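Local coordinates for regulatory protein PcrH (Pseudomonas aeruginosa, PDB 2XCB) that acts as a type III secretion chaperone of tetratricopeptide-repeat type, recognising the chaperone-binding region of the translocator protein PopD, at residues A[48-53]-A[79-84]; A[53-58]-A[72-77]; A[85-90]-A[120-125]; A[92-97]-A[107-112]. All blocks are in the same frame, centred on the assembly; numbering follows the deposited sequence.

Interaction 1 of 4, residues A[48-53]-A[79-84]; sequences DHYDAR and ALMDIN
Met81 and Tyr50 meet through sulfur and ring edge: SD lies near the plane of the tyrosine ring, 3.8 Å from Tyr50 CD2, a Met-aromatic contact at the edge. The sulfur also rests 3.7 Å from Tyr50 CA. Met81 CG stands anti to its carbonyl carbon, and bends at chi2 (-67°) and chi3 turn the thioether back to the tyrosine. Apolar packing continues at Ala52, whose CB points at the other segment and sits 4.0 Å from Met81 CB and equally far from Asp82 CB.

No hydrogen bond crosses between the segments; the polar groups shape each turn from within. Asp48 OD2 accepts from Tyr50 N at 2.9 Å, and Asp82 OD1 from Asn84 N at 3.0 Å, making two Asx turns. Asp51 occupies the N-cap of helix 52-64. Its carboxylate is held side-on by Arg53, NH2 to OD1 at 2.8 Å and NE to OD2 at 3.1 Å, both on syn sides and close to the guanidinium plane; Arg53 also forms a salt bridge to Glu19.

Here the start of helix 52-64 meets the end of its partner, helix 68-81, a surface contact at the mouth of an antiparallel helical hairpin of the tetratricopeptide-repeat kind.

Interaction 2 of 4, residues A[53-58]-A[72-77]; sequences RYFLGL and LQSYSY
Ser74 and Phe55 make the polar link between two antiparallel helices, whose short axes approach to 8.1 Å with 160° between their directions. Ser74 OG donates to Phe55 O over 2.7 Å, in the carbonyl plane and on a lone pair. With OG anti to the backbone N of Ser74 (chi1 -165°), the hydroxyl projects across the interface, where Leu58 packs on it too, CB lying 3.5 Å from Ser74 OG. This buried hydroxyl thus has a carbonyl partner inside an otherwise largely apolar seam.

At Tyr75 the side chain starts away from helix 52-64, but its ring returns: CE1 comes within 4.0 Å of Leu56 CD1, and Leu56 O lies near the ring plane at its edge. The phenol oxygen is hydrogen-bonded to Gln63 OE1.

Tyr77 closes the row with an edge-to-face pair. Its CD2-CE2 edge lies over one face of Phe55, the planes inclined at 58° and the centroids 4.7 Å apart; Tyr77 CE2 reaches Phe55 CZ at 3.5 Å. The hydroxyl of Tyr77 hydrogen-bonds to His49 O, which helps fix the ring's position.

Leu56 and Tyr75 also touch apolar side chains of the bound peptide. Helix 34-47 packs against the Phe55 and Leu58 side, through Cys45 and Gln38, whereas helix 87-98 meets Leu56 and Tyr75 with Arg87, His91 and Cys95.

Interaction 3 of 4, residues A[85-90]-A[120-125]; sequences EPRFPF and PAHEAL
Pro86 sets CG over the face of the His122 imidazole, the two side chains crossing at about a right angle, a CH-pi contact that helps join two helices of the tetratricopeptide-type superhelix, 87-98 and 123-140, near their N-terminal ends. Pro86 CG stands 3.5 Å from the imidazole centroid, almost on the ring normal. Leu125 fills the neighbouring position with both branches. Its CD2 touches Pro86 CG at 3.8 Å and Arg87 CG at 4.0 Å, while CD1 sits over the face of Phe90, 3.7 Å from the ring centroid. Phe90 CG, anti to its backbone N (chi1 -178°), places that ring beneath the methyl; Ala112 and Ala129 also pack on Phe90.

Further out, Arg87 grips the Glu85 carboxylate side-on, NH2 to OE1 at 2.7 Å in a salt bridge and NE to OE2. This grip probably positions Arg87, whose NH1 hydrogen-bonds to the backbone of the bound peptide and NH2 to one of its polar side chains. The Glu85 carboxylate crosses the imidazole steeply, planes 83° apart, with OE2 3.9 Å from His122 CE1. Glu85 OE2 takes two N-H groups of Arg87: the backbone N on its anti lone pair, and NE from above the carboxylate plane, at 2.9 Å and 172°.

Interaction 4 of 4, residues A[92-97]-A[107-112]; sequences AAECHL and SGFYSA
The 92-97 and 107-112 segments, of helices 87-98 and 102-117, run antiparallel, with 163° between their directions and 8.4 Å between the short axes, and come together most closely where Ala93 CA and Gly108 CA are 4.6 Å apart. At this point the methyl of Ala93 rests on the bare backbone of Gly108, CB to CA 3.8 Å. With no side chain at Gly108, the two backbones lie close here.

The same methyl also sits over one face of the Phe109 ring. Ala93 CB stands over the ring centre, 3.4 Å from the centroid and 6° off the normal, a CH-pi contact; all six ring carbons lie within 3.8 Å of it. Phe109 CG is anti to its carbonyl carbon (chi1 -74°), and the ring reaches across to helix 87-98 although the CB bond itself does not aim there.

Together the helices form a hairpin of the tetratricopeptide-repeat type; here small Ala93 sits against Phe109 of the antiparallel helix. Around the ring edge, Leu97 CG approaches Phe109 CE2 at 4.3 Å, near the ring plane. Glu94 runs past the end of the ring, its CG 4.1 Å from Phe109 CZ and its carboxylate plane nearly perpendicular to the ring. Its OE2 accepts hydrogen bonds from Gln63 of helix 52-64 and from His91. Met132 and Val136 of helix 123-140 pack on Phe109, and Phe90 meets it edge-to-face.

How the interactions relate
From the N terminus, interaction 1 closes the loop between residues 53 and 79, and interaction 2 lies within that loop, joining the middle of helices 52-64 and 68-81; the two share Arg53, and Asp48 packs on Tyr54 between them. Interaction 3 opens after both and spans residues 90 to 120, with interaction 4 inside its loop. No loops cross: the chain makes two consecutive nested pairs. Phe88 bridges them by packing on Ala52, Leu56, Tyr75 and Ala79, while Tyr75 and Leu72 reach the 92-97 segment. Interactions 3 and 4 meet where Phe90 touches Ala112 and Phe109, tying helices 87-98 and 102-117 into one layered array, helix 123-140 joining through Leu125.

Interaction 1 of 4, residues A[48-53]-A[79-84]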
loop_
_atom_site.group_PDB
_atom_site.type_symbol
_atom_site.label_atom_id
_atom_site.label_comp_id
_atom_site.label_asym_id
_atom_site.label_seq_id
_atom_site.Cartn_x
_atom_site.Cartn_y
_atom_site.Cartn_z
ATOM N N ASP A 48 7.501 9.270 3.101
ATOM C CA ASP A 48 8.518 10.016 2.413
ATOM C C ASP A 48 8.106 11.443 2.288
ATOM O O ASP A 48 7.335 11.771 1.415
ATOM C CB ASP A 48 8.780 9.472 0.980
ATOM C CG ASP A 48 9.958 10.170 0.308
ATOM O OD1 ASP A 48 10.594 9.589 -0.595
ATOM O OD2 ASP A 48 10.285 11.337 0.668
ATOM N N HIS A 49 8.633 12.284 3.159
ATOM C CA HIS A 49 8.189 13.675 3.252
ATOM C C HIS A 49 8.613 14.594 2.077
ATOM O O HIS A 49 8.264 15.778 2.088
ATOM C CB HIS A 49 8.707 14.333 4.550
ATOM C CG HIS A 49 8.326 13.637 5.823
ATOM N ND1 HIS A 49 7.386 12.631 5.888
ATOM C CD2 HIS A 49 8.717 13.862 7.103
ATOM C CE1 HIS A 49 7.230 12.243 7.143
ATOM N NE2 HIS A 49 8.023 12.971 7.902
ATOM N N TYR A 50 9.344 14.084 1.069
ATOM C CA TYR A 50 9.994 14.973 0.072
ATOM C C TYR A 50 9.683 14.626 -1.361
ATOM O O TYR A 50 10.091 15.347 -2.276
ATOM C CB TYR A 50 11.521 15.004 0.250
ATOM C CG TYR A 50 11.919 15.313 1.674
ATOM C CD1 TYR A 50 12.367 14.302 2.517
ATOM C CD2 TYR A 50 11.783 16.597 2.199
ATOM C CE1 TYR A 50 12.728 14.559 3.832
ATOM C CE2 TYR A 50 12.119 16.874 3.521
ATOM C CZ TYR A 50 12.611 15.835 4.329
ATOM O OH TYR A 50 12.956 16.067 5.642
ATOM N N ASP A 51 9.001 13.509 -1.584
ATOM C CA ASP A 51 8.761 13.072 -2.957
ATOM C C ASP A 51 7.510 13.810 -3.472
ATOM O O ASP A 51 6.391 13.456 -3.104
ATOM C CB ASP A 51 8.599 11.526 -3.033
ATOM C CG ASP A 51 8.588 11.035 -4.430
ATOM O OD1 ASP A 51 9.141 9.932 -4.647
ATOM O OD2 ASP A 51 8.030 11.748 -5.336
ATOM N N ALA A 52 7.703 14.863 -4.279
ATOM C CA ALA A 52 6.567 15.666 -4.791
ATOM C C ALA A 52 5.451 14.821 -5.467
ATOM O O ALA A 52 4.290 15.193 -5.418
ATOM C CB ALA A 52 7.071 16.809 -5.744
ATOM N N ARG A 53 5.791 13.725 -6.143
ATOM C CA ARG A 53 4.738 12.895 -6.734
ATOM C C ARG A 53 3.654 12.500 -5.740
ATOM O O ARG A 53 2.426 12.449 -6.092
ATOM C CB ARG A 53 5.269 11.623 -7.414
ATOM C CG ARG A 53 6.439 11.792 -8.397
ATOM C CD ARG A 53 7.118 10.384 -8.859
ATOM N NE ARG A 53 7.661 9.689 -7.689
ATOM C CZ ARG A 53 7.862 8.378 -7.586
ATOM N NH1 ARG A 53 7.605 7.556 -8.613
ATOM N NH2 ARG A 53 8.348 7.905 -6.450
ATOM N N ALA A 79 4.497 21.937 -4.154
ATOM C CA ALA A 79 5.139 23.038 -4.852
ATOM C C ALA A 79 6.446 23.452 -4.160
ATOM O O ALA A 79 7.378 23.871 -4.847
ATOM C CB ALA A 79 4.128 24.238 -4.941
ATOM N N LEU A 80 6.516 23.367 -2.812
ATOM C CA LEU A 80 7.788 23.562 -2.090
ATOM C C LEU A 80 8.874 22.482 -2.438
ATOM O O LEU A 80 10.098 22.781 -2.477
ATOM C CB LEU A 80 7.522 23.577 -0.607
ATOM C CG LEU A 80 7.274 24.898 0.089
ATOM C CD1 LEU A 80 7.000 26.112 -0.792
ATOM C CD2 LEU A 80 6.295 24.740 1.230
ATOM N N MET A 81 8.421 21.266 -2.723
ATOM C CA MET A 81 9.285 20.158 -3.046
ATOM C C MET A 81 9.743 20.158 -4.491
ATOM O O MET A 81 10.797 19.597 -4.783
ATOM C CB MET A 81 8.586 18.832 -2.702
ATOM C CG MET A 81 8.194 18.753 -1.239
ATOM S SD MET A 81 9.599 18.680 -0.161
ATOM C CE MET A 81 9.479 20.361 0.604
ATOM N N ASP A 82 8.969 20.725 -5.429
ATOM C CA ASP A 82 9.473 20.837 -6.794
ATOM C C ASP A 82 9.030 22.211 -7.338
ATOM O O ASP A 82 7.914 22.354 -7.831
ATOM C CB ASP A 82 8.959 19.712 -7.685
ATOM C CG ASP A 82 9.481 19.833 -9.122
ATOM O OD1 ASP A 82 10.027 20.884 -9.444
ATOM O OD2 ASP A 82 9.339 18.899 -9.910
ATOM N N ILE A 83 9.886 23.207 -7.179
ATOM C CA ILE A 83 9.551 24.582 -7.521
ATOM C C ILE A 83 9.329 24.813 -9.025
ATOM O O ILE A 83 8.817 25.851 -9.398
ATOM C CB ILE A 83 10.627 25.532 -7.007
ATOM C CG1 ILE A 83 11.979 25.150 -7.572
ATOM C CG2 ILE A 83 10.660 25.602 -5.479
ATOM C CD1 ILE A 83 13.144 26.130 -6.991
ATOM N N ASN A 84 9.718 23.869 -9.876
ATOM C CA ASN A 84 9.538 23.937 -11.345
ATOM C C ASN A 84 8.226 23.307 -11.898
ATOM O O ASN A 84 7.869 23.495 -13.042
ATOM C CB ASN A 84 10.726 23.274 -12.034
ATOM C CG ASN A 84 11.967 24.150 -11.965
ATOM O OD1 ASN A 84 11.821 25.382 -11.970
ATOM N ND2 ASN A 84 13.173 23.546 -11.832
#

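Interaction 2 of 4, residues A[53-58]-A[72-77]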
loop_
_atom_site.group_PDB
_atom_site.type_symbol
_atom_site.label_atom_id
_atom_site.label_comp_id
_atom_site.label_asym_id
_atom_site.label_seq_id
_atom_site.Cartn_x
_atom_site.Cartn_y
_atom_site.Cartn_z
ATOM N N ARG A 53 5.791 13.725 -6.143
ATOM C CA ARG A 53 4.738 12.895 -6.734
ATOM C C ARG A 53 3.654 12.500 -5.740
ATOM O O ARG A 53 2.426 12.449 -6.092
ATOM C CB ARG A 53 5.269 11.623 -7.414
ATOM C CG ARG A 53 6.439 11.792 -8.397
ATOM C CD ARG A 53 7.118 10.384 -8.859
ATOM N NE ARG A 53 7.661 9.689 -7.689
ATOM C CZ ARG A 53 7.862 8.378 -7.586
ATOM N NH1 ARG A 53 7.605 7.556 -8.613
ATOM N NH2 ARG A 53 8.348 7.905 -6.450
ATOM N N TYR A 54 4.060 12.207 -4.518
ATOM C CA TYR A 54 3.077 11.726 -3.518
ATOM C C TYR A 54 2.101 12.854 -3.144
ATOM O O TYR A 54 0.940 12.617 -2.818
ATOM C CB TYR A 54 3.760 11.224 -2.222
ATOM C CG TYR A 54 4.773 10.124 -2.451
ATOM C CD1 TYR A 54 4.764 9.404 -3.643
ATOM C CD2 TYR A 54 5.731 9.793 -1.478
ATOM C CE1 TYR A 54 5.741 8.364 -3.889
ATOM C CE2 TYR A 54 6.725 8.737 -1.725
ATOM C CZ TYR A 54 6.672 8.050 -2.917
ATOM O OH TYR A 54 7.598 7.056 -3.155
ATOM N N PHE A 55 2.586 14.089 -3.175
ATOM C CA PHE A 55 1.737 15.240 -2.719
ATOM C C PHE A 55 0.785 15.686 -3.820
ATOM O O PHE A 55 -0.345 16.161 -3.550
ATOM C CB PHE A 55 2.622 16.378 -2.203
ATOM C CG PHE A 55 3.379 15.971 -0.943
ATOM C CD1 PHE A 55 2.757 16.025 0.312
ATOM C CD2 PHE A 55 4.642 15.450 -1.025
ATOM C CE1 PHE A 55 3.431 15.551 1.495
ATOM C CE2 PHE A 55 5.316 14.988 0.160
ATOM C CZ PHE A 55 4.727 15.038 1.378
ATOM N N LEU A 56 1.274 15.554 -5.053
ATOM C CA LEU A 56 0.484 15.690 -6.310
ATOM C C LEU A 56 -0.605 14.676 -6.269
ATOM O O LEU A 56 -1.775 14.989 -6.483
ATOM C CB LEU A 56 1.377 15.505 -7.588
ATOM C CG LEU A 56 0.558 15.905 -8.854
ATOM C CD1 LEU A 56 0.093 17.380 -8.753
ATOM C CD2 LEU A 56 1.334 15.645 -10.127
ATOM N N GLY A 57 -0.245 13.414 -6.006
ATOM C CA GLY A 57 -1.271 12.331 -5.888
ATOM C C GLY A 57 -2.348 12.597 -4.799
ATOM O O GLY A 57 -3.586 12.534 -5.069
ATOM N N LEU A 58 -1.881 12.956 -3.611
ATOM C CA LEU A 58 -2.800 13.218 -2.489
ATOM C C LEU A 58 -3.697 14.390 -2.922
ATOM O O LEU A 58 -4.952 14.368 -2.743
ATOM C CB LEU A 58 -1.960 13.544 -1.245
ATOM C CG LEU A 58 -2.701 13.899 0.066
ATOM C CD1 LEU A 58 -3.690 12.801 0.394
ATOM C CD2 LEU A 58 -1.822 14.269 1.328
ATOM N N LEU A 72 -5.615 22.040 -1.437
ATOM C CA LEU A 72 -4.677 23.146 -1.509
ATOM C C LEU A 72 -3.445 22.886 -0.567
ATOM O O LEU A 72 -2.358 23.199 -0.964
ATOM C CB LEU A 72 -5.348 24.476 -1.118
ATOM C CG LEU A 72 -6.295 25.116 -2.135
ATOM C CD1 LEU A 72 -7.084 26.220 -1.431
ATOM C CD2 LEU A 72 -5.429 25.752 -3.187
ATOM N N GLN A 73 -3.670 22.407 0.661
ATOM C CA GLN A 73 -2.542 22.115 1.597
ATOM C C GLN A 73 -1.513 21.163 0.969
ATOM O O GLN A 73 -0.314 21.381 1.075
ATOM C CB GLN A 73 -3.035 21.540 2.904
ATOM C CG GLN A 73 -3.990 22.542 3.559
ATOM C CD GLN A 73 -4.524 22.074 4.876
ATOM O OE1 GLN A 73 -5.311 21.130 4.969
ATOM N NE2 GLN A 73 -4.065 22.723 5.933
ATOM N N SER A 74 -2.000 20.146 0.276
ATOM C CA SER A 74 -1.072 19.167 -0.343
ATOM C C SER A 74 -0.282 19.721 -1.552
ATOM O O SER A 74 0.956 19.469 -1.757
ATOM C CB SER A 74 -1.894 17.936 -0.747
ATOM O OG SER A 74 -0.982 16.869 -1.022
ATOM N N TYR A 75 -1.022 20.437 -2.404
ATOM C CA TYR A 75 -0.445 21.152 -3.512
ATOM C C TYR A 75 0.528 22.199 -3.021
ATOM O O TYR A 75 1.582 22.373 -3.585
ATOM C CB TYR A 75 -1.570 21.835 -4.313
ATOM C CG TYR A 75 -2.477 20.888 -5.090
ATOM C CD1 TYR A 75 -1.990 19.697 -5.618
ATOM C CD2 TYR A 75 -3.796 21.292 -5.461
ATOM C CE1 TYR A 75 -2.789 18.841 -6.359
ATOM C CE2 TYR A 75 -4.612 20.456 -6.193
ATOM C CZ TYR A 75 -4.087 19.241 -6.679
ATOM O OH TYR A 75 -4.909 18.434 -7.414
ATOM N N SER A 76 0.201 22.915 -1.930
ATOM C CA SER A 76 1.110 23.927 -1.462
ATOM C C SER A 76 2.452 23.331 -1.018
ATOM O O SER A 76 3.548 23.856 -1.332
ATOM C CB SER A 76 0.492 24.673 -0.294
ATOM O OG SER A 76 1.339 25.753 -0.096
ATOM N N TYR A 77 2.372 22.219 -0.282
ATOM C CA TYR A 77 3.634 21.550 0.127
ATOM C C TYR A 77 4.383 20.960 -1.085
ATOM O O TYR A 77 5.592 21.157 -1.281
ATOM C CB TYR A 77 3.381 20.523 1.225
ATOM C CG TYR A 77 4.671 19.918 1.707
ATOM C CD1 TYR A 77 5.448 20.539 2.678
ATOM C CD2 TYR A 77 5.128 18.698 1.186
ATOM C CE1 TYR A 77 6.688 19.959 3.157
ATOM C CE2 TYR A 77 6.380 18.126 1.654
ATOM C CZ TYR A 77 7.124 18.758 2.635
ATOM O OH TYR A 77 8.346 18.200 3.039
#

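Interaction 3 of 4, residues A[85-90]-A[120-125]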
loop_
_atom_site.group_PDB
_atom_site.type_symbol
_atom_site.label_atom_id
_atom_site.label_comp_id
_atom_site.label_asym_id
_atom_site.label_seq_id
_atom_site.Cartn_x
_atom_site.Cartn_y
_atom_site.Cartn_z
ATOM N N GLU A 85 7.538 22.538 -11.055
ATOM C CA GLU A 85 6.370 21.766 -11.511
ATOM C C GLU A 85 5.121 22.640 -11.626
ATOM O O GLU A 85 4.577 23.142 -10.607
ATOM C CB GLU A 85 6.168 20.564 -10.544
ATOM C CG GLU A 85 4.877 19.822 -10.666
ATOM C CD GLU A 85 4.828 19.166 -12.012
ATOM O OE1 GLU A 85 5.608 18.200 -12.249
ATOM O OE2 GLU A 85 4.030 19.679 -12.822
ATOM N N PRO A 86 4.636 22.817 -12.864
ATOM C CA PRO A 86 3.458 23.662 -13.174
ATOM C C PRO A 86 2.152 23.058 -12.676
ATOM O O PRO A 86 1.191 23.816 -12.443
ATOM C CB PRO A 86 3.477 23.728 -14.710
ATOM C CG PRO A 86 4.171 22.432 -15.095
ATOM C CD PRO A 86 5.280 22.331 -14.094
ATOM N N ARG A 87 2.079 21.727 -12.461
ATOM C CA ARG A 87 0.826 21.111 -12.011
ATOM C C ARG A 87 0.346 21.619 -10.658
ATOM O O ARG A 87 -0.842 21.726 -10.443
ATOM C CB ARG A 87 0.886 19.596 -12.002
ATOM C CG ARG A 87 0.773 19.045 -13.405
ATOM C CD ARG A 87 1.148 17.486 -13.565
ATOM N NE ARG A 87 2.571 17.248 -13.347
ATOM C CZ ARG A 87 3.178 16.048 -13.428
ATOM N NH1 ARG A 87 2.468 14.934 -13.655
ATOM N NH2 ARG A 87 4.504 15.963 -13.240
ATOM N N PHE A 88 1.264 21.883 -9.746
ATOM C CA PHE A 88 0.870 22.356 -8.437
ATOM C C PHE A 88 0.086 23.653 -8.531
ATOM O O PHE A 88 -1.029 23.695 -8.060
ATOM C CB PHE A 88 2.102 22.463 -7.533
ATOM C CG PHE A 88 2.681 21.075 -7.130
ATOM C CD1 PHE A 88 1.890 20.157 -6.408
ATOM C CD2 PHE A 88 3.956 20.678 -7.579
ATOM C CE1 PHE A 88 2.402 18.896 -5.988
ATOM C CE2 PHE A 88 4.499 19.421 -7.232
ATOM C CZ PHE A 88 3.703 18.505 -6.412
ATOM N N PRO A 89 0.670 24.742 -9.101
ATOM C CA PRO A 89 -0.145 25.999 -9.017
ATOM C C PRO A 89 -1.346 25.931 -9.948
ATOM O O PRO A 89 -2.362 26.471 -9.684
ATOM C CB PRO A 89 0.848 27.080 -9.523
ATOM C CG PRO A 89 2.014 26.345 -10.113
ATOM C CD PRO A 89 2.093 25.053 -9.307
ATOM N N PHE A 90 -1.231 25.159 -11.009
ATOM C CA PHE A 90 -2.356 25.009 -11.911
ATOM C C PHE A 90 -3.556 24.343 -11.196
ATOM O O PHE A 90 -4.671 24.954 -11.160
ATOM C CB PHE A 90 -1.947 24.186 -13.192
ATOM C CG PHE A 90 -3.091 24.024 -14.207
ATOM C CD1 PHE A 90 -3.376 25.034 -15.137
ATOM C CD2 PHE A 90 -3.923 22.857 -14.199
ATOM C CE1 PHE A 90 -4.444 24.913 -16.078
ATOM C CE2 PHE A 90 -4.998 22.736 -15.070
ATOM C CZ PHE A 90 -5.268 23.802 -16.031
ATOM N N PRO A 120 9.500 22.266 -22.491
ATOM C CA PRO A 120 8.779 21.744 -23.686
ATOM C C PRO A 120 7.787 20.578 -23.425
ATOM O O PRO A 120 6.731 20.510 -24.065
ATOM C CB PRO A 120 9.918 21.349 -24.637
ATOM C CG PRO A 120 11.101 22.185 -24.174
ATOM C CD PRO A 120 10.967 22.227 -22.683
ATOM N N ALA A 121 8.087 19.721 -22.450
ATOM C CA ALA A 121 7.138 18.668 -21.990
ATOM C C ALA A 121 5.741 19.212 -21.582
ATOM O O ALA A 121 4.734 18.491 -21.606
ATOM C CB ALA A 121 7.755 17.900 -20.797
ATOM N N HIS A 122 5.701 20.485 -21.185
ATOM C CA HIS A 122 4.484 21.075 -20.661
ATOM C C HIS A 122 3.830 22.136 -21.581
ATOM O O HIS A 122 3.120 23.028 -21.093
ATOM C CB HIS A 122 4.760 21.692 -19.287
ATOM C CG HIS A 122 5.049 20.704 -18.196
ATOM N ND1 HIS A 122 4.064 19.932 -17.605
ATOM C CD2 HIS A 122 6.192 20.439 -17.515
ATOM C CE1 HIS A 122 4.595 19.219 -16.626
ATOM N NE2 HIS A 122 5.880 19.517 -16.544
ATOM N N GLU A 123 4.027 22.020 -22.892
ATOM C CA GLU A 123 3.421 22.948 -23.853
ATOM C C GLU A 123 1.867 23.007 -23.867
ATOM O O GLU A 123 1.305 24.077 -24.019
ATOM C CB GLU A 123 3.954 22.624 -25.258
ATOM C CG GLU A 123 3.380 23.467 -26.409
ATOM C CD GLU A 123 4.133 23.232 -27.747
ATOM O OE1 GLU A 123 4.202 22.061 -28.210
ATOM O OE2 GLU A 123 4.655 24.215 -28.335
ATOM N N ALA A 124 1.172 21.874 -23.731
ATOM C CA ALA A 124 -0.300 21.895 -23.657
ATOM C C ALA A 124 -0.806 22.595 -22.371
ATOM O O ALA A 124 -1.783 23.353 -22.399
ATOM C CB ALA A 124 -0.865 20.466 -23.754
ATOM N N LEU A 125 -0.141 22.334 -21.250
ATOM C CA LEU A 125 -0.515 22.901 -19.968
ATOM C C LEU A 125 -0.316 24.418 -19.961
ATOM O O LEU A 125 -1.164 25.115 -19.419
ATOM C CB LEU A 125 0.264 22.245 -18.794
ATOM C CG LEU A 125 -0.192 22.530 -17.342
ATOM C CD1 LEU A 125 -1.649 22.165 -17.150
ATOM C CD2 LEU A 125 0.671 21.801 -16.303
#

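Interaction 4 of 4, residues A[92-97]-A[107-112]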
loop_
_atom_site.group_PDB
_atom_site.type_symbol
_atom_site.label_atom_id
_atom_site.label_comp_id
_atom_site.label_asym_id
_atom_site.label_seq_id
_atom_site.Cartn_x
_atom_site.Cartn_y
_atom_site.Cartn_z
ATOM N N ALA A 92 -3.976 23.904 -8.050
ATOM C CA ALA A 92 -4.324 24.758 -6.901
ATOM C C ALA A 92 -5.278 25.896 -7.370
ATOM O O ALA A 92 -6.183 26.329 -6.634
ATOM C CB ALA A 92 -3.088 25.384 -6.294
ATOM N N ALA A 93 -4.964 26.445 -8.531
ATOM C CA ALA A 93 -5.791 27.531 -9.080
ATOM C C ALA A 93 -7.213 27.015 -9.337
ATOM O O ALA A 93 -8.184 27.704 -9.055
ATOM C CB ALA A 93 -5.128 28.049 -10.354
ATOM N N GLU A 94 -7.347 25.785 -9.877
ATOM C CA GLU A 94 -8.695 25.202 -9.991
ATOM C C GLU A 94 -9.489 25.102 -8.679
ATOM O O GLU A 94 -10.754 25.350 -8.617
ATOM C CB GLU A 94 -8.626 23.821 -10.612
ATOM C CG GLU A 94 -8.144 23.863 -12.061
ATOM C CD GLU A 94 -7.995 22.478 -12.624
ATOM O OE1 GLU A 94 -8.218 22.375 -13.847
ATOM O OE2 GLU A 94 -7.690 21.502 -11.845
ATOM N N CYS A 95 -8.777 24.706 -7.615
ATOM C CA CYS A 95 -9.388 24.596 -6.304
ATOM C C CYS A 95 -9.755 26.007 -5.846
ATOM O O CYS A 95 -10.823 26.155 -5.296
ATOM C CB CYS A 95 -8.443 23.953 -5.239
ATOM S SG CYS A 95 -7.959 22.206 -5.715
ATOM N N HIS A 96 -8.884 27.005 -6.034
ATOM C CA HIS A 96 -9.235 28.340 -5.582
ATOM C C HIS A 96 -10.517 28.823 -6.272
ATOM O O HIS A 96 -11.369 29.482 -5.681
ATOM C CB HIS A 96 -8.110 29.311 -5.908
ATOM C CG HIS A 96 -6.942 29.250 -4.972
ATOM N ND1 HIS A 96 -7.066 29.418 -3.614
ATOM C CD2 HIS A 96 -5.633 28.980 -5.199
ATOM C CE1 HIS A 96 -5.867 29.371 -3.049
ATOM N NE2 HIS A 96 -4.977 29.111 -3.993
ATOM N N LEU A 97 -10.628 28.503 -7.547
ATOM C CA LEU A 97 -11.779 28.899 -8.374
ATOM C C LEU A 97 -13.045 28.270 -7.826
ATOM O O LEU A 97 -14.041 28.968 -7.538
ATOM C CB LEU A 97 -11.524 28.422 -9.818
ATOM C CG LEU A 97 -11.299 29.386 -10.970
ATOM C CD1 LEU A 97 -11.770 28.691 -12.299
ATOM C CD2 LEU A 97 -12.101 30.696 -10.747
ATOM N N SER A 107 -3.436 34.075 -9.433
ATOM C CA SER A 107 -2.022 33.847 -9.045
ATOM C C SER A 107 -1.558 32.468 -9.519
ATOM O O SER A 107 -0.497 32.339 -10.173
ATOM C CB SER A 107 -1.868 33.887 -7.521
ATOM O OG SER A 107 -2.406 35.062 -6.991
ATOM N N GLY A 108 -2.379 31.428 -9.247
ATOM C CA GLY A 108 -1.960 30.026 -9.567
ATOM C C GLY A 108 -1.787 29.816 -11.064
ATOM O O GLY A 108 -0.806 29.161 -11.506
ATOM N N PHE A 109 -2.768 30.299 -11.832
ATOM C CA PHE A 109 -2.757 30.082 -13.317
ATOM C C PHE A 109 -1.597 30.903 -13.916
ATOM O O PHE A 109 -0.937 30.457 -14.825
ATOM C CB PHE A 109 -4.087 30.506 -13.970
ATOM C CG PHE A 109 -5.240 29.548 -13.705
ATOM C CD1 PHE A 109 -5.082 28.182 -13.891
ATOM C CD2 PHE A 109 -6.464 30.028 -13.257
ATOM C CE1 PHE A 109 -6.139 27.264 -13.622
ATOM C CE2 PHE A 109 -7.533 29.141 -13.036
ATOM C CZ PHE A 109 -7.354 27.745 -13.202
ATOM N N TYR A 110 -1.359 32.100 -13.397
ATOM C CA TYR A 110 -0.159 32.912 -13.756
ATOM C C TYR A 110 1.190 32.168 -13.524
ATOM O O TYR A 110 2.017 31.969 -14.482
ATOM C CB TYR A 110 -0.248 34.206 -12.943
ATOM C CG TYR A 110 0.828 35.264 -13.279
ATOM C CD1 TYR A 110 0.701 36.109 -14.427
ATOM C CD2 TYR A 110 1.932 35.417 -12.438
ATOM C CE1 TYR A 110 1.685 37.103 -14.734
ATOM C CE2 TYR A 110 2.950 36.398 -12.726
ATOM C CZ TYR A 110 2.793 37.245 -13.850
ATOM O OH TYR A 110 3.792 38.167 -14.086
ATOM N N SER A 111 1.388 31.671 -12.285
ATOM C CA SER A 111 2.582 30.858 -11.963
ATOM C C SER A 111 2.659 29.627 -12.840
ATOM O O SER A 111 3.725 29.323 -13.361
ATOM C CB SER A 111 2.596 30.435 -10.502
ATOM O OG SER A 111 2.725 31.579 -9.685
ATOM N N ALA A 112 1.526 28.932 -13.008
ATOM C CA ALA A 112 1.516 27.702 -13.831
ATOM C C ALA A 112 1.919 28.007 -15.251
ATOM O O ALA A 112 2.640 27.215 -15.903
ATOM C CB ALA A 112 0.108 27.019 -13.786
#